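Local coordinates for protein GH61E (PDB 3EJA) that probably cleaves cellulose and related polysaccharides oxidatively as a copper-dependent lytic polysaccharide monooxygenase, and here carries magnesium at its metal site, at residues D9-D12 / W13-V16; L50-T53 / A54-V58; S166-P169 / P170-A174. All coordinates share one frame; numbering follows the deposited sequence.

In the fold
The three contacts come in series along the chain, each a short local turn or loop at the surface of the beta sandwich. Contact 1 follows strand 3-7. Contact 2 joins strand 50-53 of the mixed sheet to strand 57-63 of the antiparallel sheet. Contact 3 lies in the loop after strand 151-162. The centres of contacts 1 and 2 are 15 Å apart, and Gln15 CG packs 3.6 Å from Leu50 N. Contact 3 is 19 Å from contact 2 and 27 Å from contact 1, centre to centre. Contacts 1 and 2 thus form one joined patch of surface, with contact 3 separate. Strand 151-162 bonds to backbone in contacts 1 and 2 and leads into contact 3.

Contact 1: D9-D12 / W13-V16; sequences DGAD and WQQV
Gln14 is extended along its whole side chain, with CG anti to the backbone N (chi1 -175°). This stretches the amide back to Ala11. Gln15 instead bends at its second torsion (87°), which brings its amide oxygen beside Gly10. Gln14 OE1 accepts from Ala11 N at 2.9 Å. The bond is almost straight, with an N-H...O angle of 178°, and the donor lies in the carbonyl plane of the amide. The carbonyl of Ala11 is bonded as well: Gln14 N donates to Ala11 O at 3.1 Å. Here the donor stands well above the plane of the accepting carbonyl. One residue, Gln14, therefore grips both backbone polar atoms of Ala11, once through its side chain and once through its own N-H.

A water adds a third link. It donates to Ala11 O at 2.9 Å and to Gln15 OE1 at 2.8 Å. Gly10 CA lies 3.4 Å from Gln15 OE1, a close approach of backbone to amide oxygen. Gln15 NE2 has a weak bond to Ser48 OG.

At the corner, one face of the Trp13 indole lies against Asp12 CA. Asp12 CB comes 3.7 Å from Trp13 CD1. The indole also packs on Thr3 and Pro5 of strand 3-7, and a backbone bond joins Trp13 to Pro5. Trp13 and Tyr153, a metal ligand, have side chains about 10 Å apart. The arrangement is a type II beta turn from Ala11 to Gln14, reinforced by a glutamine side chain, in the long loop that follows the first strand of this AA9 sandwich.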
loop_
_atom_site.group_PDB
_atom_site.type_symbol
_atom_site.label_atom_id
_atom_site.label_comp_id
_atom_site.label_asym_id
_atom_site.label_seq_id
_atom_site.Cartn_x
_atom_site.Cartn_y
_atom_site.Cartn_z
ATOM N N ASP A 9 -17.689 0.821 -0.822
ATOM C CA ASP A 9 -18.821 -0.070 -1.131
ATOM C C ASP A 9 -18.732 -0.706 -2.530
ATOM O O ASP A 9 -19.695 -1.327 -3.013
ATOM C CB ASP A 9 -20.131 0.720 -1.028
ATOM C CG ASP A 9 -20.207 1.865 -2.036
ATOM O OD1 ASP A 9 -19.154 2.465 -2.371
ATOM O OD2 ASP A 9 -21.329 2.168 -2.491
ATOM N N GLY A 10 -17.582 -0.556 -3.181
ATOM C CA GLY A 10 -17.392 -1.061 -4.537
ATOM C C GLY A 10 -17.190 -2.565 -4.607
ATOM O O GLY A 10 -16.903 -3.214 -3.599
ATOM N N ALA A 11 -17.338 -3.115 -5.810
ATOM C CA ALA A 11 -17.144 -4.548 -6.050
ATOM C C ALA A 11 -15.674 -4.871 -6.298
ATOM O O ALA A 11 -14.844 -3.971 -6.435
ATOM C CB ALA A 11 -17.988 -5.021 -7.240
ATOM N N ASP A 12 -15.360 -6.163 -6.355
ATOM C CA ASP A 12 -13.993 -6.620 -6.607
ATOM C C ASP A 12 -13.466 -5.997 -7.891
ATOM O O ASP A 12 -14.084 -6.126 -8.951
ATOM C CB ASP A 12 -13.937 -8.141 -6.754
ATOM C CG ASP A 12 -14.028 -8.886 -5.431
ATOM O OD1 ASP A 12 -14.062 -8.266 -4.357
ATOM O OD2 ASP A 12 -14.057 -10.137 -5.498
ATOM N N TRP A 13 -12.333 -5.306 -7.778
ATOM C CA TRP A 13 -11.620 -4.710 -8.928
ATOM C C TRP A 13 -12.447 -3.690 -9.725
ATOM O O TRP A 13 -12.233 -3.509 -10.927
ATOM C CB TRP A 13 -11.038 -5.804 -9.849
ATOM C CG TRP A 13 -10.508 -6.971 -9.076
ATOM C CD1 TRP A 13 -11.032 -8.237 -9.028
ATOM C CD2 TRP A 13 -9.380 -6.968 -8.192
ATOM N NE1 TRP A 13 -10.279 -9.027 -8.189
ATOM C CE2 TRP A 13 -9.265 -8.271 -7.655
ATOM C CE3 TRP A 13 -8.453 -5.990 -7.807
ATOM C CZ2 TRP A 13 -8.252 -8.624 -6.756
ATOM C CZ3 TRP A 13 -7.441 -6.341 -6.909
ATOM C CH2 TRP A 13 -7.352 -7.644 -6.393
ATOM N N GLN A 14 -13.382 -3.023 -9.053
ATOM C CA GLN A 14 -14.211 -2.019 -9.721
ATOM C C GLN A 14 -13.511 -0.659 -9.763
ATOM O O GLN A 14 -13.357 -0.069 -10.840
ATOM C CB GLN A 14 -15.591 -1.925 -9.075
ATOM C CG GLN A 14 -16.526 -0.983 -9.806
ATOM C CD GLN A 14 -17.922 -1.005 -9.237
ATOM O OE1 GLN A 14 -18.140 -1.440 -8.100
ATOM N NE2 GLN A 14 -18.885 -0.529 -10.022
ATOM N N GLN A 15 -13.097 -0.175 -8.594
ATOM C CA GLN A 15 -12.270 1.025 -8.487
ATOM C C GLN A 15 -10.815 0.644 -8.198
ATOM O O GLN A 15 -9.960 1.515 -8.051
ATOM C CB GLN A 15 -12.805 1.967 -7.393
ATOM C CG GLN A 15 -14.193 2.557 -7.683
ATOM C CD GLN A 15 -15.333 1.654 -7.219
ATOM O OE1 GLN A 15 -15.132 0.723 -6.433
ATOM N NE2 GLN A 15 -16.544 1.937 -7.701
ATOM N N VAL A 16 -10.550 -0.660 -8.109
ATOM C CA VAL A 16 -9.203 -1.182 -7.849
ATOM C C VAL A 16 -8.659 -1.882 -9.104
ATOM O O VAL A 16 -9.318 -2.751 -9.665
ATOM C CB VAL A 16 -9.194 -2.175 -6.638
ATOM C CG1 VAL A 16 -7.790 -2.744 -6.409
ATOM C CG2 VAL A 16 -9.690 -1.487 -5.371
HETATM O O HOH W 1 -13.616 -1.470 -5.607
#

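Contact 2: L50-T53 / A54-V58; sequences LNTT and AGSTV. With NAG (2-acetamido-2-deoxy-beta-D-glucopyranose), chain E.
A type II beta turn from Thr53 to Ser56 carries the chain from strand 50-53, at the border of the mixed sheet, to strand 57-63 in the middle of the antiparallel sheet. It thus links the two sheets of the sandwich. Ser56 N donates to Thr53 O at 3.1 Å, from above the carbonyl plane, and closes the turn. Ser56 OG donates to the same oxygen at 2.7 Å, in the plane and on a lone pair. Both bonds fix Ser56 to the start of the turn. Ser56 OG lies between its backbone N and carbonyl carbon (chi1 74°), which points it back at Thr53 O. Gly55 takes the third turn position, with positive phi, as is usual in a type II turn.

Thr52 OG1 comes very near the serine hydroxyl, 2.5 Å from Ser56 OG. A water reaches Thr52 OG1 at 3.0 Å and donates to Thr57 O at 2.7 Å, so it spans the two strand ends.

Beyond the turn the contact is apolar. Leu50 and Val58 meet tip to tip, and both also touch Val7 of strand 3-7. Val58 CG2 passes beside both branches of Thr52.

Asn51 begins the sequence Asn-Thr-Thr, an N-glycosylation sequon. Its side chain takes no part in the turn and bears an N-acetylglucosamine, joined by a covalent bond of 1.4 Å from Asn51 ND2 to the sugar C1. Across the strands, Leu50 CD2 sits 3.8 Å from Val58 CG1.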
loop_
_atom_site.group_PDB
_atom_site.type_symbol
_atom_site.label_atom_id
_atom_site.label_comp_id
_atom_site.label_asym_id
_atom_site.label_seq_id
_atom_site.Cartn_x
_atom_site.Cartn_y
_atom_site.Cartn_z
ATOM N N LEU A 50 -13.195 6.037 -7.575
ATOM C CA LEU A 50 -13.858 6.371 -6.319
ATOM C C LEU A 50 -13.737 7.864 -6.009
ATOM O O LEU A 50 -12.634 8.384 -5.837
ATOM C CB LEU A 50 -13.288 5.541 -5.154
ATOM C CG LEU A 50 -13.739 5.871 -3.720
ATOM C CD1 LEU A 50 -15.207 5.525 -3.491
ATOM C CD2 LEU A 50 -12.874 5.162 -2.683
ATOM N N ASN A 51 -14.877 8.543 -5.929
ATOM C CA ASN A 51 -14.909 9.941 -5.501
ATOM C C ASN A 51 -14.802 10.043 -3.990
ATOM O O ASN A 51 -15.525 9.363 -3.260
ATOM C CB ASN A 51 -16.200 10.631 -5.957
ATOM C CG ASN A 51 -16.333 10.704 -7.468
ATOM O OD1 ASN A 51 -15.366 10.491 -8.211
ATOM N ND2 ASN A 51 -17.549 11.014 -7.931
ATOM N N THR A 52 -13.896 10.895 -3.528
ATOM C CA THR A 52 -13.723 11.134 -2.104
ATOM C C THR A 52 -13.169 12.543 -1.875
ATOM O O THR A 52 -12.664 13.171 -2.801
ATOM C CB THR A 52 -12.830 10.045 -1.445
ATOM O OG1 THR A 52 -13.066 10.016 -0.030
ATOM C CG2 THR A 52 -11.337 10.277 -1.744
ATOM N N THR A 53 -13.287 13.047 -0.655
ATOM C CA THR A 53 -12.781 14.381 -0.349
ATOM C C THR A 53 -11.507 14.284 0.468
ATOM O O THR A 53 -11.314 13.319 1.213
ATOM C CB THR A 53 -13.816 15.238 0.422
ATOM O OG1 THR A 53 -14.051 14.665 1.717
ATOM C CG2 THR A 53 -15.133 15.325 -0.359
ATOM N N ALA A 54 -10.640 15.283 0.319
ATOM C CA ALA A 54 -9.454 15.396 1.156
ATOM C C ALA A 54 -9.913 15.547 2.606
ATOM O O ALA A 54 -10.810 16.341 2.898
ATOM C CB ALA A 54 -8.613 16.581 0.729
ATOM N N GLY A 55 -9.330 14.752 3.498
ATOM C CA GLY A 55 -9.729 14.747 4.901
ATOM C C GLY A 55 -10.691 13.626 5.260
ATOM O O GLY A 55 -10.953 13.383 6.437
ATOM N N SER A 56 -11.232 12.946 4.251
ATOM C CA SER A 56 -12.132 11.821 4.487
ATOM C C SER A 56 -11.353 10.516 4.663
ATOM O O SER A 56 -10.131 10.478 4.496
ATOM C CB SER A 56 -13.158 11.690 3.352
ATOM O OG SER A 56 -12.553 11.161 2.185
ATOM N N THR A 57 -12.073 9.453 5.013
ATOM C CA THR A 57 -11.490 8.128 5.165
ATOM C C THR A 57 -11.949 7.222 4.029
ATOM O O THR A 57 -13.136 7.152 3.727
ATOM C CB THR A 57 -11.883 7.508 6.526
ATOM O OG1 THR A 57 -11.368 8.322 7.585
ATOM C CG2 THR A 57 -11.336 6.093 6.668
ATOM N N VAL A 58 -11.001 6.549 3.385
ATOM C CA VAL A 58 -11.335 5.515 2.416
ATOM C C VAL A 58 -11.152 4.154 3.092
ATOM O O VAL A 58 -10.155 3.926 3.773
ATOM C CB VAL A 58 -10.464 5.619 1.131
ATOM C CG1 VAL A 58 -10.607 4.363 0.272
ATOM C CG2 VAL A 58 -10.832 6.872 0.328
HETATM C C1 NAG E . -17.579 11.145 -9.368
HETATM C C2 NAG E . -19.058 10.939 -9.697
HETATM C C3 NAG E . -19.363 11.236 -11.165
HETATM C C4 NAG E . -18.741 12.561 -11.605
HETATM C C5 NAG E . -17.258 12.578 -11.213
HETATM C C6 NAG E . -16.498 13.831 -11.660
HETATM C C7 NAG E . -20.180 9.296 -8.305
HETATM C C8 NAG E . -20.434 7.836 -8.052
HETATM N N2 NAG E . -19.456 9.580 -9.381
HETATM O O3 NAG E . -20.761 11.258 -11.350
HETATM O O4 NAG E . -18.899 12.683 -13.000
HETATM O O5 NAG E . -17.165 12.426 -9.807
HETATM O O6 NAG E . -15.112 13.549 -11.697
HETATM O O7 NAG E . -20.623 10.160 -7.547
HETATM O O HOH W 2 -14.368 7.681 1.385
#

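Contact 3: S166-P169 / P170-A174; sequences STEP and PNKVA
Pro169, Pro170 and Lys172 carry this contact, with Glu168 joining through its carboxylate. Pro169 is buried and its ring packs on Phe206. The two proline rings follow one another, with Pro169 CB 4.0 Å from Pro170 CD. Neither proline has an N-H to give, so neither can donate a bond from its backbone.

Lys172 folds back toward Pro169 O and Glu168. Its chain runs out straight at first, then bends at its third and fourth torsions (-73° and -70°). That curl brings the ammonium to the end of the Pro169 carbonyl. Lys172 NZ donates to Pro169 O at 3.1 Å, with the nitrogen almost in line with the carbonyl bond. Lys172 CG lies 3.4 Å from the same oxygen.

The ammonium also forms a salt bridge, with Lys172 NZ 2.7 Å from Glu168 OE2. It meets that oxygen on its anti side, tilted out of the carboxylate plane, and the two side chains cross at about a right angle. Glu168 OE1 has a second cation, Lys128, so the carboxylate lies between two lysines. The extra charge probably steadies its ionised form.

This is a local salt bridge between residues four apart, beside a Pro-Pro pair, with the lysine also bonded to a backbone carbonyl, in the surface loop after the last strand of the AA9 sandwich.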
loop_
_atom_site.group_PDB
_atom_site.type_symbol
_atom_site.label_atom_id
_atom_site.label_comp_id
_atom_site.label_asym_id
_atom_site.label_seq_id
_atom_site.Cartn_x
_atom_site.Cartn_y
_atom_site.Cartn_z
ATOM N N SER A 166 -2.933 22.771 -0.654
ATOM C CA SER A 166 -1.852 23.106 -1.577
ATOM C C SER A 166 -0.498 22.561 -1.118
ATOM O O SER A 166 0.542 22.936 -1.664
ATOM C CB SER A 166 -1.782 24.631 -1.770
ATOM O OG SER A 166 -1.562 25.290 -0.531
ATOM N N THR A 167 -0.519 21.675 -0.123
ATOM C CA THR A 167 0.711 21.112 0.434
ATOM C C THR A 167 1.215 19.956 -0.425
ATOM O O THR A 167 0.486 18.993 -0.676
ATOM C CB THR A 167 0.520 20.659 1.900
ATOM O OG1 THR A 167 -0.076 21.721 2.658
ATOM C CG2 THR A 167 1.851 20.276 2.538
ATOM N N GLU A 168 2.461 20.072 -0.873
ATOM C CA GLU A 168 3.107 19.040 -1.675
ATOM C C GLU A 168 3.974 18.148 -0.781
ATOM O O GLU A 168 4.929 18.631 -0.167
ATOM C CB GLU A 168 3.950 19.682 -2.782
ATOM C CG GLU A 168 4.645 18.685 -3.701
ATOM C CD GLU A 168 3.669 17.800 -4.449
ATOM O OE1 GLU A 168 2.688 18.329 -5.010
ATOM O OE2 GLU A 168 3.883 16.570 -4.478
ATOM N N PRO A 169 3.634 16.845 -0.685
ATOM C CA PRO A 169 4.447 15.947 0.136
ATOM C C PRO A 169 5.904 15.891 -0.356
ATOM O O PRO A 169 6.138 15.698 -1.553
ATOM C CB PRO A 169 3.744 14.586 -0.021
ATOM C CG PRO A 169 2.343 14.925 -0.442
ATOM C CD PRO A 169 2.492 16.147 -1.304
ATOM N N PRO A 170 6.873 16.094 0.557
ATOM C CA PRO A 170 8.292 16.067 0.206
ATOM C C PRO A 170 8.848 14.646 0.133
ATOM O O PRO A 170 8.194 13.707 0.595
ATOM C CB PRO A 170 8.942 16.823 1.364
ATOM C CG PRO A 170 8.075 16.534 2.525
ATOM C CD PRO A 170 6.671 16.372 1.994
ATOM N N ASN A 171 10.040 14.509 -0.453
ATOM C CA ASN A 171 10.760 13.219 -0.520
ATOM C C ASN A 171 9.948 12.033 -1.076
ATOM O O ASN A 171 10.037 10.911 -0.558
ATOM C CB ASN A 171 11.330 12.823 0.850
ATOM C CG ASN A 171 11.899 13.997 1.624
ATOM O OD1 ASN A 171 12.838 14.670 1.175
ATOM N ND2 ASN A 171 11.351 14.231 2.815
ATOM N N LYS A 172 9.173 12.275 -2.129
ATOM C CA LYS A 172 8.412 11.209 -2.786
ATOM C C LYS A 172 9.341 10.100 -3.307
ATOM O O LYS A 172 10.510 10.369 -3.599
ATOM C CB LYS A 172 7.527 11.798 -3.883
ATOM C CG LYS A 172 6.473 12.754 -3.302
ATOM C CD LYS A 172 5.477 13.233 -4.334
ATOM C CE LYS A 172 6.088 14.224 -5.296
ATOM N NZ LYS A 172 6.370 15.527 -4.607
ATOM N N VAL A 173 8.830 8.866 -3.371
ATOM C CA VAL A 173 9.638 7.682 -3.737
ATOM C C VAL A 173 9.064 6.937 -4.948
ATOM O O VAL A 173 7.914 7.152 -5.332
ATOM C CB VAL A 173 9.804 6.689 -2.547
ATOM C CG1 VAL A 173 10.497 7.362 -1.372
ATOM C CG2 VAL A 173 8.455 6.084 -2.127
ATOM N N ALA A 174 9.877 6.066 -5.541
ATOM C CA ALA A 174 9.461 5.256 -6.685
ATOM C C ALA A 174 9.234 3.787 -6.294
ATOM O O ALA A 174 9.848 3.298 -5.349
ATOM C CB ALA A 174 10.513 5.361 -7.783
#